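Local coordinates for protein endo-beta-1,2-glucanase (Talaromyces funiculosus, PDB 6IMV) that hydrolyses beta-1,2-glucans internally, as an endo-acting glycoside hydrolase that binds the beta-1,2-linked disaccharide sophorose, at residues A80-I94 with D165-A179. Numbering follows the deposited sequence.
Sequences ASKESLQVMLYAHAI and DNGELLWAVYAFIQA. With BGC (beta-D-glucopyranose), chain D.
V87 and L169 are the two interlocking knobs between helices that run nearly parallel, their axes 7.3 Å apart at closest approach and crossing at 21°. V87 drops into the hollow framed by L169, A172, V173 and F176. V87 CG1, anti to the backbone N (chi1 165°), leads the way and comes within 3.4 Å of A172 O. In return L169 fills the hollow bounded by A80, E83, S84 and V87, with CD2 against the methyl of A80 and CD1 against CB of E83. The backbones draw close where S84 and A91 present small side chains, A91 CB resting 3.6 Å from F176 CA. Between these two points A172 CB packs on M88 CG (3.7 Å). The F176 ring turns its edge to the A91 backbone, with A91 N near the ring plane, while I94 crosses the phenylalanine side chain at about a right angle, I94 CD1 3.9 Å from F176 CZ. A179 CB packs on I94 CG2 beyond it. At the N-terminal end the contact becomes polar: S81 OG donates to D165 OD2 (2.7 Å), using the anti lone pair of that oxygen, and itself accepts a bond from K82 NZ. The same carboxylate also binds the sugar, D165 OD1 accepting from BGC O4 (2.6 Å) and OD2 from O3. With the carboxylate of D165 cut back to an alanine here, O3 and O4 of the glucose and S81 OG lose this shared acceptor, and the sugar would probably be held less firmly at this end. K82 NZ also forms a salt bridge with D434, and both residues line the pocket of a second bound glucose. Helix 112-133 covers one flank through Y127 on L169 and M120 on F176; helix 433-443 packs on helix 80-94, helix 448-457 on helix 163-182, and strand 71-78 leads directly into helix 80-94.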
ATOM      1  N   ALA A  80       2.230  10.221   2.608  1.00 10.46           N
ATOM      2  CA  ALA A  80       3.465   9.442   2.480  1.00 10.70           C
ATOM      3  C   ALA A  80       3.156   7.985   2.103  1.00 10.95           C
ATOM      4  O   ALA A  80       3.987   7.310   1.508  1.00 11.14           O
ATOM      5  CB  ALA A  80       4.271   9.550   3.751  1.00 10.66           C
ATOM      6  N   SER A  81       1.943   7.527   2.423  1.00 11.16           N
ATOM      7  CA  SER A  81       1.453   6.188   2.089  1.00 11.16           C
ATOM      8  C   SER A  81       1.326   6.006   0.564  1.00 11.57           C
ATOM      9  O   SER A  81       1.728   4.966   0.023  1.00 11.73           O
ATOM     10  CB  SER A  81       0.142   5.932   2.794  1.00 10.88           C
ATOM     11  OG  SER A  81      -0.690   7.086   2.728  1.00 10.48           O
ATOM     12  N   LYS A  82       0.796   7.014  -0.137  1.00 11.63           N
ATOM     13  CA  LYS A  82       0.685   6.953  -1.612  1.00 12.02           C
ATOM     14  C   LYS A  82       2.071   7.171  -2.239  1.00 11.73           C
ATOM     15  O   LYS A  82       2.432   6.533  -3.217  1.00 12.10           O
ATOM     16  CB  LYS A  82      -0.323   7.977  -2.148  1.00 12.77           C
ATOM     17  CG  LYS A  82      -1.733   7.838  -1.581  1.00 13.69           C
ATOM     18  CD  LYS A  82      -1.988   8.673  -0.344  1.00 13.97           C
ATOM     19  CE  LYS A  82      -3.211   8.221   0.427  1.00 14.85           C
ATOM     20  NZ  LYS A  82      -3.066   6.822   0.906  1.00 15.55           N
ATOM     21  N   GLU A  83       2.857   8.069  -1.647  1.00 11.03           N
ATOM     22  CA  GLU A  83       4.258   8.255  -2.024  1.00 10.94           C
ATOM     23  C   GLU A  83       5.004   6.914  -2.020  1.00 10.62           C
ATOM     24  O   GLU A  83       5.784   6.654  -2.909  1.00 10.89           O
ATOM     25  CB  GLU A  83       4.938   9.239  -1.077  1.00 10.79           C
ATOM     26  CG  GLU A  83       4.435  10.660  -1.214  1.00 10.74           C
ATOM     27  CD  GLU A  83       4.833  11.358  -2.499  1.00 10.85           C
ATOM     28  OE1 GLU A  83       6.046  11.603  -2.686  1.00 10.94           O
ATOM     29  OE2 GLU A  83       3.927  11.661  -3.309  1.00 11.27           O
ATOM     30  N   SER A  84       4.741   6.075  -1.015  1.00 10.63           N
ATOM     31  CA  SER A  84       5.411   4.783  -0.858  1.00 10.82           C
ATOM     32  C   SER A  84       5.105   3.872  -2.055  1.00 10.78           C
ATOM     33  O   SER A  84       6.004   3.175  -2.527  1.00 11.16           O
ATOM     34  CB  SER A  84       5.076   4.134   0.479  1.00 10.63           C
ATOM     35  OG  SER A  84       3.844   3.446   0.421  1.00 10.65           O
ATOM     36  N   LEU A  85       3.873   3.931  -2.585  1.00 10.96           N
ATOM     37  CA  LEU A  85       3.466   3.093  -3.717  1.00 11.16           C
ATOM     38  C   LEU A  85       4.164   3.556  -5.005  1.00 11.35           C
ATOM     39  O   LEU A  85       4.611   2.727  -5.800  1.00 11.26           O
ATOM     40  CB  LEU A  85       1.943   3.101  -3.858  1.00 11.41           C
ATOM     41  CG  LEU A  85       1.182   2.416  -2.720  1.00 11.74           C
ATOM     42  CD1 LEU A  85      -0.320   2.639  -2.849  1.00 12.09           C
ATOM     43  CD2 LEU A  85       1.489   0.925  -2.663  1.00 11.98           C
ATOM     44  N   GLN A  86       4.268   4.874  -5.181  1.00 11.27           N
ATOM     45  CA  GLN A  86       4.911   5.484  -6.329  1.00 11.34           C
ATOM     46  C   GLN A  86       6.418   5.186  -6.294  1.00 11.57           C
ATOM     47  O   GLN A  86       7.007   4.782  -7.297  1.00 11.72           O
ATOM     48  CB  GLN A  86       4.623   6.985  -6.311  1.00 11.31           C
ATOM     49  CG  GLN A  86       5.230   7.765  -7.466  1.00 11.13           C
ATOM     50  CD  GLN A  86       4.986   9.247  -7.322  1.00 11.03           C
ATOM     51  OE1 GLN A  86       4.690   9.743  -6.239  1.00 10.39           O
ATOM     52  NE2 GLN A  86       5.120   9.970  -8.420  1.00 10.87           N
ATOM     53  N   VAL A  87       7.028   5.352  -5.119  1.00 11.65           N
ATOM     54  CA  VAL A  87       8.467   5.164  -4.958  1.00 11.68           C
ATOM     55  C   VAL A  87       8.828   3.689  -5.187  1.00 12.27           C
ATOM     56  O   VAL A  87       9.820   3.399  -5.869  1.00 12.30           O
ATOM     57  CB  VAL A  87       8.958   5.710  -3.603  1.00 11.03           C
ATOM     58  CG1 VAL A  87      10.359   5.222  -3.250  1.00 10.80           C
ATOM     59  CG2 VAL A  87       8.908   7.232  -3.587  1.00 10.75           C
ATOM     60  N   MET A  88       8.024   2.769  -4.645  1.00 12.81           N
ATOM     61  CA  MET A  88       8.263   1.332  -4.825  1.00 13.58           C
ATOM     62  C   MET A  88       8.241   0.985  -6.322  1.00 13.41           C
ATOM     63  O   MET A  88       9.094   0.234  -6.801  1.00 13.51           O
ATOM     64  CB  MET A  88       7.219   0.491  -4.076  1.00 14.34           C
ATOM     65  CG  MET A  88       7.504   0.361  -2.602  1.00 14.95           C
ATOM     66  SD  MET A  88       6.385  -0.792  -1.758  1.00 17.43           S
ATOM     67  CE  MET A  88       4.968   0.260  -1.499  1.00 16.94           C
ATOM     68  N   LEU A  89       7.265   1.531  -7.057  1.00 13.28           N
ATOM     69  CA  LEU A  89       7.163   1.321  -8.507  1.00 13.93           C
ATOM     70  C   LEU A  89       8.453   1.821  -9.174  1.00 13.63           C
ATOM     71  O   LEU A  89       9.016   1.135 -10.030  1.00 13.15           O
ATOM     72  CB  LEU A  89       5.930   2.059  -9.027  1.00 14.78           C
ATOM     73  CG  LEU A  89       5.556   1.917 -10.501  1.00 15.67           C
ATOM     74  CD1 LEU A  89       6.316   2.895 -11.371  1.00 16.59           C
ATOM     75  CD2 LEU A  89       5.717   0.506 -11.026  1.00 16.31           C
ATOM     76  N   TYR A  90       8.900   3.020  -8.774  1.00 13.01           N
ATOM     77  CA  TYR A  90      10.087   3.645  -9.352  1.00 13.09           C
ATOM     78  C   TYR A  90      11.360   2.856  -9.018  1.00 13.29           C
ATOM     79  O   TYR A  90      12.304   2.877  -9.809  1.00 13.66           O
ATOM     80  CB  TYR A  90      10.217   5.106  -8.912  1.00 12.72           C
ATOM     81  CG  TYR A  90       9.159   6.042  -9.435  1.00 12.19           C
ATOM     82  CD1 TYR A  90       8.402   5.755 -10.559  1.00 11.89           C
ATOM     83  CD2 TYR A  90       8.922   7.241  -8.789  1.00 12.29           C
ATOM     84  CE1 TYR A  90       7.427   6.632 -11.009  1.00 12.09           C
ATOM     85  CE2 TYR A  90       7.958   8.130  -9.230  1.00 12.25           C
ATOM     86  CZ  TYR A  90       7.212   7.831 -10.351  1.00 11.87           C
ATOM     87  OH  TYR A  90       6.261   8.710 -10.765  1.00 11.38           O
ATOM     88  N   ALA A  91      11.391   2.176  -7.866  1.00 13.59           N
ATOM     89  CA  ALA A  91      12.529   1.344  -7.491  1.00 14.18           C
ATOM     90  C   ALA A  91      12.689   0.214  -8.516  1.00 15.30           C
ATOM     91  O   ALA A  91      13.796  -0.024  -9.005  1.00 15.44           O
ATOM     92  CB  ALA A  91      12.375   0.828  -6.082  1.00 14.78           C
ATOM     93  N   HIS A  92      11.574  -0.430  -8.888  1.00 14.63           N
ATOM     94  CA  HIS A  92      11.604  -1.495  -9.893  1.00 14.87           C
ATOM     95  C   HIS A  92      11.969  -0.923 -11.270  1.00 14.81           C
ATOM     96  O   HIS A  92      12.762  -1.524 -12.003  1.00 14.62           O
ATOM     97  CB  HIS A  92      10.272  -2.255  -9.920  1.00 14.72           C
ATOM     98  CG  HIS A  92      10.038  -3.083  -8.700  1.00 14.65           C
ATOM     99  ND1 HIS A  92      10.791  -4.209  -8.416  1.00 14.84           N
ATOM    100  CD2 HIS A  92       9.152  -2.954  -7.688  1.00 14.44           C
ATOM    101  CE1 HIS A  92      10.369  -4.741  -7.285  1.00 14.78           C
ATOM    102  NE2 HIS A  92       9.366  -3.987  -6.816  1.00 14.07           N
ATOM    103  N   ALA A  93      11.371   0.224 -11.616  1.00 14.57           N
ATOM    104  CA  ALA A  93      11.564   0.856 -12.914  1.00 15.10           C
ATOM    105  C   ALA A  93      13.045   1.208 -13.119  1.00 15.69           C
ATOM    106  O   ALA A  93      13.620   0.893 -14.172  1.00 15.87           O
ATOM    107  CB  ALA A  93      10.692   2.077 -13.049  1.00 14.87           C
ATOM    108  N   ILE A  94      13.663   1.845 -12.119  1.00 15.33           N
ATOM    109  CA  ILE A  94      15.050   2.305 -12.267  1.00 16.32           C
ATOM    110  C   ILE A  94      16.012   1.104 -12.309  1.00 16.63           C
ATOM    111  O   ILE A  94      17.088   1.232 -12.844  1.00 17.11           O
ATOM    112  CB  ILE A  94      15.467   3.323 -11.182  1.00 15.88           C
ATOM    113  CG1 ILE A  94      16.627   4.188 -11.688  1.00 16.73           C
ATOM    114  CG2 ILE A  94      15.794   2.640  -9.865  1.00 15.66           C
ATOM    115  CD1 ILE A  94      16.846   5.449 -10.906  1.00 17.01           C
ATOM    116  N   ASP A 165       2.080   6.223   7.777  1.00 12.12           N
ATOM    117  CA  ASP A 165       2.296   6.565   6.378  1.00 12.21           C
ATOM    118  C   ASP A 165       3.794   6.768   6.124  1.00 11.99           C
ATOM    119  O   ASP A 165       4.301   6.406   5.070  1.00 11.57           O
ATOM    120  CB  ASP A 165       1.525   7.823   5.980  1.00 12.59           C
ATOM    121  CG  ASP A 165       0.053   7.756   6.312  1.00 12.70           C
ATOM    122  OD1 ASP A 165      -0.261   7.783   7.511  1.00 13.06           O
ATOM    123  OD2 ASP A 165      -0.756   7.676   5.374  1.00 13.33           O
ATOM    124  N   ASN A 166       4.477   7.382   7.097  1.00 11.62           N
ATOM    125  CA  ASN A 166       5.893   7.704   6.972  1.00 11.94           C
ATOM    126  C   ASN A 166       6.728   6.417   7.022  1.00 11.72           C
ATOM    127  O   ASN A 166       7.714   6.289   6.287  1.00 11.92           O
ATOM    128  CB  ASN A 166       6.312   8.771   7.992  1.00 11.74           C
ATOM    129  CG  ASN A 166       5.924  10.157   7.507  1.00 11.82           C
ATOM    130  OD1 ASN A 166       6.581  10.712   6.631  1.00 11.25           O
ATOM    131  ND2 ASN A 166       4.821  10.693   8.015  1.00 11.59           N
ATOM    132  N   GLY A 167       6.316   5.460   7.859  1.00 11.70           N
ATOM    133  CA  GLY A 167       6.984   4.152   7.909  1.00 11.78           C
ATOM    134  C   GLY A 167       7.014   3.489   6.542  1.00 11.69           C
ATOM    135  O   GLY A 167       8.046   2.944   6.111  1.00 11.92           O
ATOM    136  N   GLU A 168       5.878   3.563   5.843  1.00 11.19           N
ATOM    137  CA  GLU A 168       5.733   3.002   4.494  1.00 10.77           C
ATOM    138  C   GLU A 168       6.691   3.701   3.521  1.00 10.68           C
ATOM    139  O   GLU A 168       7.389   3.029   2.764  1.00 10.30           O
ATOM    140  CB  GLU A 168       4.282   3.092   4.021  1.00 10.58           C
ATOM    141  CG  GLU A 168       3.338   2.233   4.846  1.00 10.54           C
ATOM    142  CD  GLU A 168       1.855   2.424   4.577  1.00 10.52           C
ATOM    143  OE1 GLU A 168       1.482   3.483   4.056  1.00 10.95           O
ATOM    144  OE2 GLU A 168       1.083   1.512   4.891  1.00 10.50           O
ATOM    145  N   LEU A 169       6.726   5.035   3.549  1.00 10.57           N
ATOM    146  CA  LEU A 169       7.557   5.804   2.631  1.00 11.06           C
ATOM    147  C   LEU A 169       9.045   5.501   2.851  1.00 11.50           C
ATOM    148  O   LEU A 169       9.808   5.367   1.888  1.00 12.24           O
ATOM    149  CB  LEU A 169       7.269   7.295   2.819  1.00 11.07           C
ATOM    150  CG  LEU A 169       8.134   8.258   2.001  1.00 11.04           C
ATOM    151  CD1 LEU A 169       8.113   7.924   0.518  1.00 11.19           C
ATOM    152  CD2 LEU A 169       7.683   9.688   2.228  1.00 10.80           C
ATOM    153  N   LEU A 170       9.468   5.415   4.114  1.00 12.06           N
ATOM    154  CA  LEU A 170      10.889   5.341   4.433  1.00 12.29           C
ATOM    155  C   LEU A 170      11.513   4.052   3.884  1.00 12.18           C
ATOM    156  O   LEU A 170      12.599   4.100   3.283  1.00 12.11           O
ATOM    157  CB  LEU A 170      11.078   5.483   5.943  1.00 12.72           C
ATOM    158  CG  LEU A 170      10.895   6.907   6.452  1.00 13.24           C
ATOM    159  CD1 LEU A 170      10.708   6.929   7.960  1.00 13.85           C
ATOM    160  CD2 LEU A 170      12.073   7.774   6.030  1.00 13.45           C
ATOM    161  N   TRP A 171      10.831   2.915   4.042  1.00 12.16           N
ATOM    162  CA  TRP A 171      11.365   1.640   3.527  1.00 12.17           C
ATOM    163  C   TRP A 171      11.261   1.610   1.995  1.00 11.93           C
ATOM    164  O   TRP A 171      12.063   0.948   1.341  1.00 11.92           O
ATOM    165  CB  TRP A 171      10.698   0.433   4.201  1.00 12.04           C
ATOM    166  CG  TRP A 171      11.104   0.287   5.635  1.00 12.54           C
ATOM    167  CD1 TRP A 171      10.347   0.580   6.732  1.00 12.36           C
ATOM    168  CD2 TRP A 171      12.386  -0.146   6.138  1.00 12.50           C
ATOM    169  NE1 TRP A 171      11.062   0.350   7.874  1.00 12.84           N
ATOM    170  CE2 TRP A 171      12.314  -0.098   7.543  1.00 12.47           C
ATOM    171  CE3 TRP A 171      13.578  -0.569   5.542  1.00 12.93           C
ATOM    172  CZ2 TRP A 171      13.380  -0.459   8.361  1.00 12.90           C
ATOM    173  CZ3 TRP A 171      14.643  -0.916   6.344  1.00 13.07           C
ATOM    174  CH2 TRP A 171      14.538  -0.874   7.736  1.00 13.27           C
ATOM    175  N   ALA A 172      10.299   2.341   1.417  1.00 11.89           N
ATOM    176  CA  ALA A 172      10.206   2.431  -0.045  1.00 12.15           C
ATOM    177  C   ALA A 172      11.430   3.186  -0.592  1.00 12.11           C
ATOM    178  O   ALA A 172      12.041   2.771  -1.577  1.00 11.96           O
ATOM    179  CB  ALA A 172       8.909   3.076  -0.463  1.00 12.19           C
ATOM    180  N   VAL A 173      11.791   4.285   0.073  1.00 12.29           N
ATOM    181  CA  VAL A 173      12.954   5.098  -0.303  1.00 12.36           C
ATOM    182  C   VAL A 173      14.238   4.279  -0.113  1.00 12.48           C
ATOM    183  O   VAL A 173      15.144   4.354  -0.931  1.00 12.70           O
ATOM    184  CB  VAL A 173      12.985   6.435   0.462  1.00 12.30           C
ATOM    185  CG1 VAL A 173      14.330   7.143   0.332  1.00 12.52           C
ATOM    186  CG2 VAL A 173      11.861   7.355   0.005  1.00 12.13           C
ATOM    187  N   TYR A 174      14.295   3.510   0.977  1.00 13.04           N
ATOM    188  CA  TYR A 174      15.399   2.590   1.287  1.00 13.30           C
ATOM    189  C   TYR A 174      15.613   1.639   0.098  1.00 13.95           C
ATOM    190  O   TYR A 174      16.745   1.493  -0.398  1.00 14.70           O
ATOM    191  CB  TYR A 174      15.066   1.873   2.598  1.00 13.14           C
ATOM    192  CG  TYR A 174      16.164   1.090   3.274  1.00 13.30           C
ATOM    193  CD1 TYR A 174      16.962   1.674   4.247  1.00 13.08           C
ATOM    194  CD2 TYR A 174      16.332  -0.264   3.031  1.00 13.22           C
ATOM    195  CE1 TYR A 174      17.925   0.947   4.928  1.00 13.00           C
ATOM    196  CE2 TYR A 174      17.293  -1.008   3.703  1.00 13.54           C
ATOM    197  CZ  TYR A 174      18.099  -0.399   4.649  1.00 13.25           C
ATOM    198  OH  TYR A 174      19.043  -1.130   5.316  1.00 14.12           O
ATOM    199  N   ALA A 175      14.519   1.041  -0.391  1.00 13.62           N
ATOM    200  CA  ALA A 175      14.536   0.165  -1.587  1.00 13.83           C
ATOM    201  C   ALA A 175      15.034   0.919  -2.826  1.00 13.72           C
ATOM    202  O   ALA A 175      15.880   0.407  -3.575  1.00 13.77           O
ATOM    203  CB  ALA A 175      13.165  -0.403  -1.842  1.00 13.55           C
ATOM    204  N   PHE A 176      14.471   2.109  -3.060  1.00 13.89           N
ATOM    205  CA  PHE A 176      14.770   2.882  -4.255  1.00 14.02           C
ATOM    206  C   PHE A 176      16.268   3.189  -4.316  1.00 14.38           C
ATOM    207  O   PHE A 176      16.878   3.106  -5.384  1.00 14.91           O
ATOM    208  CB  PHE A 176      13.973   4.187  -4.305  1.00 13.92           C
ATOM    209  CG  PHE A 176      14.368   5.061  -5.463  1.00 14.03           C
ATOM    210  CD1 PHE A 176      13.826   4.853  -6.720  1.00 14.31           C
ATOM    211  CD2 PHE A 176      15.323   6.056  -5.306  1.00 14.58           C
ATOM    212  CE1 PHE A 176      14.215   5.640  -7.794  1.00 14.48           C
ATOM    213  CE2 PHE A 176      15.710   6.840  -6.381  1.00 14.19           C
ATOM    214  CZ  PHE A 176      15.149   6.638  -7.620  1.00 14.58           C
ATOM    215  N   ILE A 177      16.827   3.582  -3.170  1.00 14.46           N
ATOM    216  CA  ILE A 177      18.245   3.910  -3.055  1.00 15.29           C
ATOM    217  C   ILE A 177      19.071   2.702  -3.498  1.00 15.58           C
ATOM    218  O   ILE A 177      19.995   2.858  -4.300  1.00 16.08           O
ATOM    219  CB  ILE A 177      18.600   4.359  -1.626  1.00 15.30           C
ATOM    220  CG1 ILE A 177      18.081   5.770  -1.351  1.00 15.63           C
ATOM    221  CG2 ILE A 177      20.094   4.241  -1.350  1.00 15.44           C
ATOM    222  CD1 ILE A 177      17.936   6.078   0.121  1.00 15.70           C
ATOM    223  N   GLN A 178      18.728   1.517  -2.971  1.00 16.07           N
ATOM    224  CA  GLN A 178      19.419   0.293  -3.314  1.00 16.90           C
ATOM    225  C   GLN A 178      19.288   0.021  -4.824  1.00 16.94           C
ATOM    226  O   GLN A 178      20.280  -0.321  -5.476  1.00 17.01           O
ATOM    227  CB  GLN A 178      18.904  -0.891  -2.500  1.00 17.54           C
ATOM    228  CG  GLN A 178      19.724  -2.151  -2.693  1.00 18.50           C
ATOM    229  CD  GLN A 178      21.166  -1.948  -2.287  1.00 19.77           C
ATOM    230  OE1 GLN A 178      21.471  -1.562  -1.164  1.00 20.09           O
ATOM    231  NE2 GLN A 178      22.074  -2.188  -3.215  1.00 20.86           N
ATOM    232  N   ALA A 179      18.074   0.155  -5.365  1.00 15.94           N
ATOM    233  CA  ALA A 179      17.820  -0.118  -6.780  1.00 15.89           C
ATOM    234  C   ALA A 179      18.689   0.794  -7.659  1.00 15.99           C
ATOM    235  O   ALA A 179      19.297   0.341  -8.616  1.00 14.97           O
ATOM    236  CB  ALA A 179      16.356   0.072  -7.097  1.00 15.70           C
TER
HETATM  237  C2  BGC D   2      -4.285   5.520   7.787  1.00 17.05           C
HETATM  238  C3  BGC D   2      -3.295   6.637   7.473  1.00 17.00           C
HETATM  239  C4  BGC D   2      -3.567   7.844   8.364  1.00 16.65           C
HETATM  240  C5  BGC D   2      -3.513   7.390   9.822  1.00 17.02           C
HETATM  241  C6  BGC D   2      -3.792   8.468  10.847  1.00 16.85           C
HETATM  242  C1  BGC D   2      -4.247   5.202   9.272  1.00 16.78           C
HETATM  243  O2  BGC D   2      -3.916   4.330   7.103  1.00 17.55           O
HETATM  244  O3  BGC D   2      -3.381   7.037   6.110  1.00 16.79           O
HETATM  245  O4  BGC D   2      -2.580   8.835   8.125  1.00 16.26           O
HETATM  246  O5  BGC D   2      -4.471   6.366  10.048  1.00 17.18           O
HETATM  247  O6  BGC D   2      -5.077   8.998  10.616  1.00 17.90           O